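Local structure of signal recognition particle receptor FtsY (Sulfolobus acidocaldarius, 5L3S) at residues F107-V112 against R234-N239; R194-S199 against G226-E231; E203-V208 against N238-D243. The protein serves as a receptor for the signal recognition particle, combining a helical bundle with a nucleotide-binding domain of the P-loop fold. All coordinates share one frame; numbering follows the deposited sequence.

Contact 1 of 3, residues F107-V112 against R234-N239; sequences FGVNGV and RHFENN. With GNP (phosphoaminophosphonic acid-guanylate ester), chain I; GNP (phosphoaminophosphonic acid-guanylate ester), chain R.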
loop_
_atom_site.group_PDB
_atom_site.type_symbol
_atom_site.label_atom_id
_atom_site.label_comp_id
_atom_site.label_asym_id
_atom_site.label_seq_id
_atom_site.Cartn_x
_atom_site.Cartn_y
_atom_site.Cartn_z
ATOM N N PHE B 107 -8.315 -12.485 -1.182
ATOM C CA PHE B 107 -8.886 -11.240 -1.705
ATOM C C PHE B 107 -8.292 -10.013 -1.015
ATOM O O PHE B 107 -7.548 -10.128 -0.039
ATOM C CB PHE B 107 -10.431 -11.243 -1.623
ATOM C CG PHE B 107 -10.991 -11.562 -0.239
ATOM C CD1 PHE B 107 -11.114 -10.569 0.733
ATOM C CD2 PHE B 107 -11.459 -12.843 0.058
ATOM C CE1 PHE B 107 -11.643 -10.863 1.997
ATOM C CE2 PHE B 107 -11.986 -13.142 1.307
ATOM C CZ PHE B 107 -12.075 -12.150 2.280
ATOM N N GLY B 108 -8.607 -8.837 -1.526
ATOM C CA GLY B 108 -8.073 -7.616 -0.926
ATOM C C GLY B 108 -8.100 -6.523 -1.979
ATOM O O GLY B 108 -8.495 -6.772 -3.122
ATOM N N VAL B 109 -7.671 -5.316 -1.612
ATOM C CA VAL B 109 -7.745 -4.206 -2.554
ATOM C C VAL B 109 -6.687 -4.307 -3.646
ATOM O O VAL B 109 -5.770 -5.121 -3.576
ATOM C CB VAL B 109 -7.667 -2.811 -1.836
ATOM C CG1 VAL B 109 -8.707 -2.722 -0.734
ATOM C CG2 VAL B 109 -6.289 -2.563 -1.273
ATOM N N ASN B 110 -6.825 -3.473 -4.670
ATOM C CA ASN B 110 -5.933 -3.532 -5.819
ATOM C C ASN B 110 -4.468 -3.350 -5.510
ATOM O O ASN B 110 -4.086 -2.415 -4.799
ATOM C CB ASN B 110 -6.350 -2.455 -6.830
ATOM C CG ASN B 110 -7.790 -2.561 -7.177
ATOM O OD1 ASN B 110 -8.654 -2.076 -6.434
ATOM N ND2 ASN B 110 -8.081 -3.224 -8.299
ATOM N N GLY B 111 -3.652 -4.235 -6.070
ATOM C CA GLY B 111 -2.206 -4.083 -6.044
ATOM C C GLY B 111 -1.499 -4.541 -4.760
ATOM O O GLY B 111 -0.265 -4.479 -4.694
ATOM N N VAL B 112 -2.246 -4.995 -3.753
ATOM C CA VAL B 112 -1.621 -5.375 -2.457
ATOM C C VAL B 112 -0.699 -6.594 -2.502
ATOM O O VAL B 112 0.207 -6.732 -1.667
ATOM C CB VAL B 112 -2.662 -5.622 -1.318
ATOM C CG1 VAL B 112 -3.330 -4.319 -0.919
ATOM C CG2 VAL B 112 -3.699 -6.724 -1.702
ATOM N N ARG B 234 -11.545 -3.863 8.509
ATOM C CA ARG B 234 -12.849 -3.738 9.179
ATOM C C ARG B 234 -14.014 -3.937 8.214
ATOM O O ARG B 234 -14.956 -4.683 8.495
ATOM C CB ARG B 234 -13.020 -2.358 9.814
ATOM C CG ARG B 234 -12.263 -2.115 11.091
ATOM C CD ARG B 234 -12.657 -0.749 11.634
ATOM N NE ARG B 234 -11.874 -0.354 12.799
ATOM C CZ ARG B 234 -12.106 -0.768 14.039
ATOM N NH1 ARG B 234 -13.101 -1.610 14.298
ATOM N NH2 ARG B 234 -11.334 -0.330 15.027
ATOM N N HIS B 235 -13.952 -3.223 7.098
ATOM C CA HIS B 235 -14.986 -3.273 6.078
ATOM C C HIS B 235 -15.130 -4.667 5.495
ATOM O O HIS B 235 -16.238 -5.165 5.366
ATOM C CB HIS B 235 -14.688 -2.279 4.957
ATOM C CG HIS B 235 -15.154 -0.890 5.243
ATOM N ND1 HIS B 235 -16.399 -0.433 4.872
ATOM C CD2 HIS B 235 -14.537 0.147 5.857
ATOM C CE1 HIS B 235 -16.534 0.825 5.253
ATOM N NE2 HIS B 235 -15.416 1.203 5.850
ATOM N N PHE B 236 -14.010 -5.282 5.132
ATOM C CA PHE B 236 -14.037 -6.626 4.549
ATOM C C PHE B 236 -14.558 -7.652 5.553
ATOM O O PHE B 236 -15.271 -8.588 5.188
ATOM C CB PHE B 236 -12.645 -7.035 4.041
ATOM C CG PHE B 236 -12.342 -6.577 2.637
ATOM C CD1 PHE B 236 -13.225 -6.832 1.598
ATOM C CD2 PHE B 236 -11.158 -5.923 2.350
ATOM C CE1 PHE B 236 -12.930 -6.416 0.296
ATOM C CE2 PHE B 236 -10.856 -5.500 1.048
ATOM C CZ PHE B 236 -11.742 -5.746 0.027
ATOM N N GLU B 237 -14.216 -7.481 6.824
ATOM C CA GLU B 237 -14.724 -8.400 7.832
ATOM C C GLU B 237 -16.243 -8.279 7.944
ATOM O O GLU B 237 -16.942 -9.283 8.053
ATOM C CB GLU B 237 -14.044 -8.179 9.192
ATOM C CG GLU B 237 -14.723 -8.891 10.364
ATOM C CD GLU B 237 -14.833 -10.396 10.166
ATOM O OE1 GLU B 237 -14.037 -10.970 9.389
ATOM O OE2 GLU B 237 -15.723 -11.010 10.790
ATOM N N ASN B 238 -16.748 -7.050 7.892
ATOM C CA ASN B 238 -18.188 -6.817 7.990
ATOM C C ASN B 238 -18.975 -7.223 6.738
ATOM O O ASN B 238 -20.080 -7.735 6.850
ATOM C CB ASN B 238 -18.479 -5.351 8.328
ATOM C CG ASN B 238 -17.975 -4.953 9.707
ATOM O OD1 ASN B 238 -17.895 -5.777 10.620
ATOM N ND2 ASN B 238 -17.638 -3.678 9.865
ATOM N N ASN B 239 -18.416 -6.988 5.552
ATOM C CA ASN B 239 -19.138 -7.263 4.309
ATOM C C ASN B 239 -18.929 -8.674 3.762
ATOM O O ASN B 239 -19.758 -9.188 3.012
ATOM C CB ASN B 239 -18.749 -6.263 3.215
ATOM C CG ASN B 239 -19.060 -4.829 3.589
ATOM O OD1 ASN B 239 -19.811 -4.567 4.529
ATOM N ND2 ASN B 239 -18.483 -3.888 2.841
HETATM P PG GNP I . 3.908 -3.435 -10.521
HETATM O O1G GNP I . 3.897 -4.889 -10.023
HETATM O O2G GNP I . 4.451 -3.318 -11.917
HETATM O O3G GNP I . 4.678 -2.659 -9.471
HETATM N N3B GNP I . 2.386 -2.907 -10.444
HETATM P PB GNP I . 1.910 -1.437 -11.016
HETATM O O1B GNP I . 2.255 -1.456 -12.433
HETATM O O2B GNP I . 2.475 -0.374 -10.156
HETATM O O3A GNP I . 0.381 -1.354 -10.803
HETATM P PA GNP I . -0.732 -1.975 -11.722
HETATM O O1A GNP I . -0.488 -3.403 -12.004
HETATM O O2A GNP I . -0.929 -1.091 -12.895
HETATM O "O5'" GNP I . -2.056 -1.806 -10.889
HETATM C "C5'" GNP I . -2.219 -2.393 -9.594
HETATM C "C4'" GNP I . -3.717 -2.535 -9.357
HETATM O "O4'" GNP I . -4.310 -1.247 -9.061
HETATM C "C3'" GNP I . -4.508 -3.047 -10.560
HETATM O "O3'" GNP I . -5.548 -3.881 -10.092
HETATM C "C2'" GNP I . -5.110 -1.777 -11.178
HETATM O "O2'" GNP I . -6.316 -2.073 -11.852
HETATM C "C1'" GNP I . -5.410 -0.988 -9.907
HETATM N N9 GNP I . -5.492 0.478 -9.984
HETATM C C8 GNP I . -4.598 1.386 -10.513
HETATM N N7 GNP I . -4.979 2.641 -10.338
HETATM C C5 GNP I . -6.194 2.548 -9.630
HETATM C C6 GNP I . -7.112 3.522 -9.150
HETATM O O6 GNP I . -7.050 4.771 -9.242
HETATM N N1 GNP I . -8.200 2.941 -8.493
HETATM C C2 GNP I . -8.391 1.592 -8.325
HETATM N N2 GNP I . -9.498 1.175 -7.689
HETATM N N3 GNP I . -7.550 0.693 -8.786
HETATM C C4 GNP I . -6.495 1.218 -9.415
HETATM P PG GNP R . -4.144 -6.937 -8.545
HETATM O O1G GNP R . -4.531 -8.334 -8.969
HETATM O O2G GNP R . -4.054 -5.977 -9.723
HETATM O O3G GNP R . -5.094 -6.297 -7.557
HETATM N N3B GNP R . -2.696 -6.995 -7.865
HETATM P PB GNP R . -2.327 -8.123 -6.753
HETATM O O1B GNP R . -2.669 -9.451 -7.264
HETATM O O2B GNP R . -2.999 -7.781 -5.490
HETATM O O3A GNP R . -0.829 -8.009 -6.570
HETATM P PA GNP R . 0.314 -8.617 -7.395
HETATM O O1A GNP R . 0.552 -10.042 -6.996
HETATM O O2A GNP R . 0.127 -8.348 -8.854
HETATM O "O5'" GNP R . 1.603 -7.882 -6.884
HETATM C "C5'" GNP R . 1.831 -6.453 -7.104
HETATM C "C4'" GNP R . 3.324 -6.181 -7.043
HETATM O "O4'" GNP R . 3.816 -6.305 -5.658
HETATM C "C3'" GNP R . 4.163 -7.142 -7.862
HETATM O "O3'" GNP R . 5.269 -6.434 -8.392
HETATM C "C2'" GNP R . 4.648 -8.161 -6.817
HETATM O "O2'" GNP R . 5.869 -8.762 -7.210
HETATM C "C1'" GNP R . 4.918 -7.181 -5.664
HETATM N N9 GNP R . 4.963 -7.845 -4.363
HETATM C C8 GNP R . 4.058 -8.713 -3.814
HETATM N N7 GNP R . 4.385 -9.123 -2.601
HETATM C C5 GNP R . 5.585 -8.461 -2.353
HETATM C C6 GNP R . 6.422 -8.500 -1.217
HETATM O O6 GNP R . 6.236 -9.174 -0.194
HETATM N N1 GNP R . 7.557 -7.697 -1.367
HETATM C C2 GNP R . 7.818 -6.925 -2.490
HETATM N N2 GNP R . 8.936 -6.201 -2.500
HETATM N N3 GNP R . 7.032 -6.888 -3.559
HETATM C C4 GNP R . 5.949 -7.678 -3.423
#
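The Phe236 ring leaves helix 228-239 to meet the Phe107 ring, Gly108 CA and the CG1 methyl of Val109. The Phe107 ring meets it obliquely. The two planes lie at 56° and the centroids are 5.7 Å apart. CD1 of Phe107 lies over one face of the Phe236 ring. Val109 comes to the same ring at its edge, close to the plane, with CG1 3.9 Å from Phe236 CE2. Gly108, between them in the chain, brings its CA to 4.0 Å from Phe236 CE2. Phe236 CG is anti to its own carbonyl carbon (chi1 -86°), which sends the ring off the helix toward these three residues.

The segment 107-112 leaves strand 102-107 and enters the P-loop of this nucleotide-binding domain. A type II turn runs from Val109 to Val112, with Gly111 at positive phi. On this turn the chain meets two GNP molecules. Asn110 ND2 donates to O3' of the chain I GNP at 3.2 Å. Gly111 N donates to O3G of the chain R GNP at 2.9 Å, in a nearly straight bond of 167°. Val109 O accepts a hydrogen bond from Lys114 NZ.

Contact 2 of 3, residues R194-S199 against G226-E231; sequences RMHIDS and GSDALE
His196, which meets Asp228 and Glu231 of helix 228-239, sits in a type I beta turn closed by the hydrogen bond from Asp198 N to Met195 O at 3.0 Å. The turn follows the Asp-Thr-Ala-Gly-Arg sequence characteristic of SRP-type GTPases, which ends at Arg194. Asp198 is the N-cap of helix 199-212.

Asp228 lies near the start of helix 228-239. Its OD2 is 4.0 Å from His196 CE1. The His196 ring and the Asp228 side chain approach from opposite directions, with ring and carboxylate planes 53° apart. His196 CG stands between the backbone N and the carbonyl carbon (chi1 47°), and this points the ring toward helix 228-239. Asp228 CG is anti to its backbone N, which brings the carboxylate nearer the ring than its CB alone would.

Each carboxylate oxygen of Asp228 has a hydrogen-bond partner. OD2 accepts from Gln232 NE2, while Asp228 OD1 and His196 NE2 are each hydrogen-bonded to a polar side chain of the chain of another protein. The contact is therefore part of the interface with that protein.

Glu231 crosses His196 at about a right angle. Its carboxylate turns to His235, with OE2 bonded to NE2 of that ring, which itself meets the His196 ring edge-to-face. His196 touches the backbone and stem of Glu231: CD2 is 3.9 Å from Glu231 O, and NE2 is 4.1 Å from Glu231 CG.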
loop_
_atom_site.group_PDB
_atom_site.type_symbol
_atom_site.label_atom_id
_atom_site.label_comp_id
_atom_site.label_asym_id
_atom_site.label_seq_id
_atom_site.Cartn_x
_atom_site.Cartn_y
_atom_site.Cartn_z
ATOM N N ARG B 194 -10.242 -5.287 -5.549
ATOM C CA ARG B 194 -11.519 -4.598 -5.430
ATOM C C ARG B 194 -11.470 -3.727 -4.189
ATOM O O ARG B 194 -10.873 -4.118 -3.186
ATOM C CB ARG B 194 -12.686 -5.602 -5.362
ATOM C CG ARG B 194 -12.830 -6.383 -4.031
ATOM C CD ARG B 194 -13.673 -7.662 -4.224
ATOM N NE ARG B 194 -12.945 -8.556 -5.105
ATOM C CZ ARG B 194 -13.431 -9.104 -6.213
ATOM N NH1 ARG B 194 -14.693 -8.902 -6.583
ATOM N NH2 ARG B 194 -12.640 -9.865 -6.948
ATOM N N MET B 195 -12.072 -2.545 -4.259
ATOM C CA MET B 195 -12.210 -1.720 -3.064
ATOM C C MET B 195 -13.262 -2.295 -2.133
ATOM O O MET B 195 -14.301 -2.787 -2.568
ATOM C CB MET B 195 -12.581 -0.274 -3.424
ATOM C CG MET B 195 -11.469 0.517 -4.095
ATOM S SD MET B 195 -10.006 0.674 -3.037
ATOM C CE MET B 195 -10.777 0.960 -1.467
ATOM N N HIS B 196 -12.992 -2.207 -0.839
ATOM C CA HIS B 196 -13.913 -2.682 0.180
ATOM C C HIS B 196 -15.242 -1.921 0.168
ATOM O O HIS B 196 -16.235 -2.415 0.686
ATOM C CB HIS B 196 -13.241 -2.619 1.561
ATOM C CG HIS B 196 -12.546 -1.316 1.835
ATOM N ND1 HIS B 196 -11.471 -0.873 1.091
ATOM C CD2 HIS B 196 -12.770 -0.367 2.778
ATOM C CE1 HIS B 196 -11.063 0.293 1.570
ATOM N NE2 HIS B 196 -11.837 0.625 2.586
ATOM N N ILE B 197 -15.268 -0.732 -0.439
ATOM C CA ILE B 197 -16.492 0.066 -0.521
ATOM C C ILE B 197 -17.176 -0.018 -1.891
ATOM O O ILE B 197 -18.148 0.683 -2.154
ATOM C CB ILE B 197 -16.236 1.562 -0.193
ATOM C CG1 ILE B 197 -15.125 2.127 -1.079
ATOM C CG2 ILE B 197 -15.910 1.737 1.301
ATOM C CD1 ILE B 197 -14.929 3.623 -0.945
ATOM N N ASP B 198 -16.661 -0.874 -2.763
ATOM C CA ASP B 198 -17.267 -1.073 -4.076
ATOM C C ASP B 198 -18.338 -2.154 -3.948
ATOM O O ASP B 198 -18.026 -3.342 -3.938
ATOM C CB ASP B 198 -16.182 -1.492 -5.073
ATOM C CG ASP B 198 -16.686 -1.570 -6.504
ATOM O OD1 ASP B 198 -17.881 -1.849 -6.728
ATOM O OD2 ASP B 198 -15.866 -1.356 -7.410
ATOM N N SER B 199 -19.597 -1.743 -3.842
ATOM C CA SER B 199 -20.690 -2.686 -3.604
ATOM C C SER B 199 -20.833 -3.763 -4.680
ATOM O O SER B 199 -21.069 -4.926 -4.363
ATOM C CB SER B 199 -22.019 -1.949 -3.435
ATOM O OG SER B 199 -22.111 -1.386 -2.139
ATOM N N GLY B 226 -0.897 2.835 5.608
ATOM C CA GLY B 226 -1.095 3.421 6.926
ATOM C C GLY B 226 -2.440 3.021 7.496
ATOM O O GLY B 226 -2.855 1.863 7.373
ATOM N N SER B 227 -3.133 3.989 8.085
ATOM C CA SER B 227 -4.409 3.746 8.761
ATOM C C SER B 227 -5.496 3.100 7.890
ATOM O O SER B 227 -6.430 2.489 8.414
ATOM C CB SER B 227 -4.940 5.054 9.369
ATOM O OG SER B 227 -5.219 6.007 8.354
ATOM N N ASP B 228 -5.388 3.225 6.571
ATOM C CA ASP B 228 -6.418 2.641 5.708
ATOM C C ASP B 228 -6.418 1.120 5.723
ATOM O O ASP B 228 -7.427 0.497 5.394
ATOM C CB ASP B 228 -6.330 3.127 4.258
ATOM C CG ASP B 228 -7.642 2.934 3.509
ATOM O OD1 ASP B 228 -8.655 3.527 3.944
ATOM O OD2 ASP B 228 -7.670 2.201 2.494
ATOM N N ALA B 229 -5.289 0.518 6.075
ATOM C CA ALA B 229 -5.223 -0.944 6.132
ATOM C C ALA B 229 -6.209 -1.515 7.173
ATOM O O ALA B 229 -6.878 -2.532 6.937
ATOM C CB ALA B 229 -3.792 -1.403 6.407
ATOM N N LEU B 230 -6.302 -0.848 8.319
ATOM C CA LEU B 230 -7.267 -1.239 9.335
ATOM C C LEU B 230 -8.691 -1.019 8.827
ATOM O O LEU B 230 -9.584 -1.825 9.086
ATOM C CB LEU B 230 -7.032 -0.492 10.658
ATOM C CG LEU B 230 -7.985 -0.853 11.806
ATOM C CD1 LEU B 230 -7.903 -2.355 12.143
ATOM C CD2 LEU B 230 -7.766 0.006 13.071
ATOM N N GLU B 231 -8.902 0.074 8.105
ATOM C CA GLU B 231 -10.217 0.333 7.522
ATOM C C GLU B 231 -10.604 -0.736 6.491
ATOM O O GLU B 231 -11.744 -1.193 6.470
ATOM C CB GLU B 231 -10.281 1.732 6.899
ATOM C CG GLU B 231 -11.664 2.109 6.390
ATOM C CD GLU B 231 -12.605 2.522 7.509
ATOM O OE1 GLU B 231 -12.165 2.565 8.686
ATOM O OE2 GLU B 231 -13.786 2.814 7.207
#

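Contact 3 of 3, residues E203-V208 against N238-D243; sequences EELKKV and NNVGYD. Unlike the reference sequence in segment 203-208: Lys207 (reference Arg).
Helix 199-212 passes the point where helix 228-239 ends, and the backbones come nearest at Lys206 and Val240, whose CA atoms are 6.7 Å apart. Val240 is the first residue to leave helical backbone angles. Gly241 follows at positive phi, and the chain then turns toward strand 244-248. This is a helix-to-strand connection in the alpha/beta fold of a P-loop NTPase, packed against a neighbouring helix.

Leu205 and Val240 carry the apolar part. Their side chains cross at about a right angle. The CD2 methyl of Leu205 reaches both branches of Val240, at 4.0 Å from CG1 and 4.1 Å from CG2, and so sits against the fork of the valine. Leu205 CG is anti to the backbone N (chi1 177°), which extends the side chain from its helix toward Val240. Both residues also touch Phe107 at the end of strand 102-107, and Val240 reaches Leu209 on the next turn of the helix.

Lys206 meets the other segment with its aliphatic chain. Its CD lies 3.7 Å from Asn239 O, and CE lies 3.9 Å from the same oxygen. The bend at chi3 (68°) places CE, and NZ beyond it; CD, the nearest atom, is set by the torsions before it. The ammonium NZ is 4.4 Å from Asn239 O, too far for a hydrogen bond. A sulfate, probably from the crystallisation liquor, lies about 4 Å from the Lys206 side chain.

The contact therefore rests on methyl packing between Leu205 and Val240 and on methylenes beside a carbonyl at its edge. The positive charge of Lys206 near the C-terminal end of helix 228-239 would probably be mildly favourable.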
loop_
_atom_site.group_PDB
_atom_site.type_symbol
_atom_site.label_atom_id
_atom_site.label_comp_id
_atom_site.label_asym_id
_atom_site.label_seq_id
_atom_site.Cartn_x
_atom_site.Cartn_y
_atom_site.Cartn_z
ATOM N N GLU B 203 -20.139 -7.691 -4.072
ATOM C CA GLU B 203 -21.134 -8.692 -4.452
ATOM C C GLU B 203 -20.534 -9.770 -5.370
ATOM O O GLU B 203 -20.818 -10.959 -5.198
ATOM C CB GLU B 203 -22.362 -8.033 -5.089
ATOM C CG GLU B 203 -23.413 -9.015 -5.597
ATOM C CD GLU B 203 -23.907 -9.970 -4.517
ATOM O OE1 GLU B 203 -23.978 -9.564 -3.334
ATOM O OE2 GLU B 203 -24.227 -11.129 -4.854
ATOM N N GLU B 204 -19.697 -9.372 -6.329
ATOM C CA GLU B 204 -19.025 -10.363 -7.185
ATOM C C GLU B 204 -18.209 -11.364 -6.364
ATOM O O GLU B 204 -18.184 -12.561 -6.655
ATOM C CB GLU B 204 -18.144 -9.699 -8.252
ATOM C CG GLU B 204 -18.952 -9.085 -9.384
ATOM C CD GLU B 204 -18.104 -8.651 -10.574
ATOM O OE1 GLU B 204 -17.013 -9.227 -10.795
ATOM O OE2 GLU B 204 -18.541 -7.729 -11.296
ATOM N N LEU B 205 -17.544 -10.869 -5.329
ATOM C CA LEU B 205 -16.747 -11.731 -4.468
ATOM C C LEU B 205 -17.625 -12.679 -3.665
ATOM O O LEU B 205 -17.335 -13.862 -3.585
ATOM C CB LEU B 205 -15.882 -10.888 -3.529
ATOM C CG LEU B 205 -15.030 -11.634 -2.508
ATOM C CD1 LEU B 205 -14.058 -12.570 -3.204
ATOM C CD2 LEU B 205 -14.270 -10.604 -1.682
ATOM N N LYS B 206 -18.696 -12.149 -3.076
ATOM C CA LYS B 206 -19.637 -12.943 -2.293
ATOM C C LYS B 206 -20.265 -14.040 -3.137
ATOM O O LYS B 206 -20.600 -15.114 -2.647
ATOM C CB LYS B 206 -20.722 -12.048 -1.686
ATOM C CG LYS B 206 -20.190 -11.071 -0.642
ATOM C CD LYS B 206 -21.265 -10.102 -0.189
ATOM C CE LYS B 206 -22.348 -10.806 0.593
ATOM N NZ LYS B 206 -23.522 -9.915 0.805
ATOM N N LYS B 207 -20.415 -13.756 -4.417
ATOM C CA LYS B 207 -20.888 -14.744 -5.364
ATOM C C LYS B 207 -19.873 -15.884 -5.571
ATOM O O LYS B 207 -20.249 -17.056 -5.691
ATOM C CB LYS B 207 -21.223 -14.036 -6.680
ATOM C CG LYS B 207 -21.752 -14.921 -7.761
ATOM C CD LYS B 207 -22.272 -14.057 -8.901
ATOM C CE LYS B 207 -22.536 -14.898 -10.112
ATOM N NZ LYS B 207 -21.273 -15.105 -10.901
ATOM N N VAL B 208 -18.588 -15.554 -5.624
ATOM C CA VAL B 208 -17.571 -16.604 -5.708
ATOM C C VAL B 208 -17.556 -17.437 -4.412
ATOM O O VAL B 208 -17.426 -18.662 -4.446
ATOM C CB VAL B 208 -16.170 -16.024 -5.987
ATOM C CG1 VAL B 208 -15.117 -17.121 -5.947
ATOM C CG2 VAL B 208 -16.142 -15.305 -7.335
ATOM N N ASN B 238 -16.748 -7.050 7.892
ATOM C CA ASN B 238 -18.188 -6.817 7.990
ATOM C C ASN B 238 -18.975 -7.223 6.738
ATOM O O ASN B 238 -20.080 -7.735 6.850
ATOM C CB ASN B 238 -18.479 -5.351 8.328
ATOM C CG ASN B 238 -17.975 -4.953 9.707
ATOM O OD1 ASN B 238 -17.895 -5.777 10.620
ATOM N ND2 ASN B 238 -17.638 -3.678 9.865
ATOM N N ASN B 239 -18.416 -6.988 5.552
ATOM C CA ASN B 239 -19.138 -7.263 4.309
ATOM C C ASN B 239 -18.929 -8.674 3.762
ATOM O O ASN B 239 -19.758 -9.188 3.012
ATOM C CB ASN B 239 -18.749 -6.263 3.215
ATOM C CG ASN B 239 -19.060 -4.829 3.589
ATOM O OD1 ASN B 239 -19.811 -4.567 4.529
ATOM N ND2 ASN B 239 -18.483 -3.888 2.841
ATOM N N VAL B 240 -17.802 -9.280 4.110
ATOM C CA VAL B 240 -17.390 -10.540 3.500
ATOM C C VAL B 240 -17.055 -11.590 4.568
ATOM O O VAL B 240 -17.608 -12.699 4.559
ATOM C CB VAL B 240 -16.161 -10.313 2.593
ATOM C CG1 VAL B 240 -15.742 -11.613 1.905
ATOM C CG2 VAL B 240 -16.436 -9.216 1.564
ATOM N N GLY B 241 -16.165 -11.225 5.497
ATOM C CA GLY B 241 -15.659 -12.157 6.501
ATOM C C GLY B 241 -14.429 -12.902 5.997
ATOM O O GLY B 241 -14.364 -13.299 4.829
ATOM N N TYR B 242 -13.430 -13.066 6.860
ATOM C CA TYR B 242 -12.225 -13.818 6.501
ATOM C C TYR B 242 -11.641 -14.455 7.760
ATOM O O TYR B 242 -12.053 -14.128 8.877
ATOM C CB TYR B 242 -11.188 -12.933 5.802
ATOM C CG TYR B 242 -10.842 -11.668 6.568
ATOM C CD1 TYR B 242 -11.574 -10.496 6.370
ATOM C CD2 TYR B 242 -9.797 -11.645 7.487
ATOM C CE1 TYR B 242 -11.283 -9.333 7.070
ATOM C CE2 TYR B 242 -9.490 -10.479 8.193
ATOM C CZ TYR B 242 -10.241 -9.327 7.972
ATOM O OH TYR B 242 -9.965 -8.172 8.661
ATOM N N ASP B 243 -10.679 -15.354 7.582
ATOM C CA ASP B 243 -10.135 -16.127 8.702
ATOM C C ASP B 243 -8.784 -15.600 9.182
ATOM O O ASP B 243 -8.468 -15.670 10.371
ATOM C CB ASP B 243 -9.986 -17.593 8.301
ATOM C CG ASP B 243 -11.299 -18.211 7.878
ATOM O OD1 ASP B 243 -12.195 -18.313 8.735
ATOM O OD2 ASP B 243 -11.436 -18.594 6.697
#

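How the contacts relate
From the N terminus, 107-112 comes first, at the end of strand 102-107. Contact 1 pairs it with 234-239, closing a long loop holding four strands of the main sheet and the helices between them. Contact 2 closes a shorter loop, from 194-199 to 226-231, nested inside that one. Contact 3 starts within this inner loop at 203-208 and ends beyond it at 238-243, so contacts 2 and 3 cross. Contacts 1 and 3 end on the same part of the chain and share Asn238 and Asn239. All three use helix 228-239 or its end. Together they tie it to the P-loop, to the loop before helix 199-212, and to that helix.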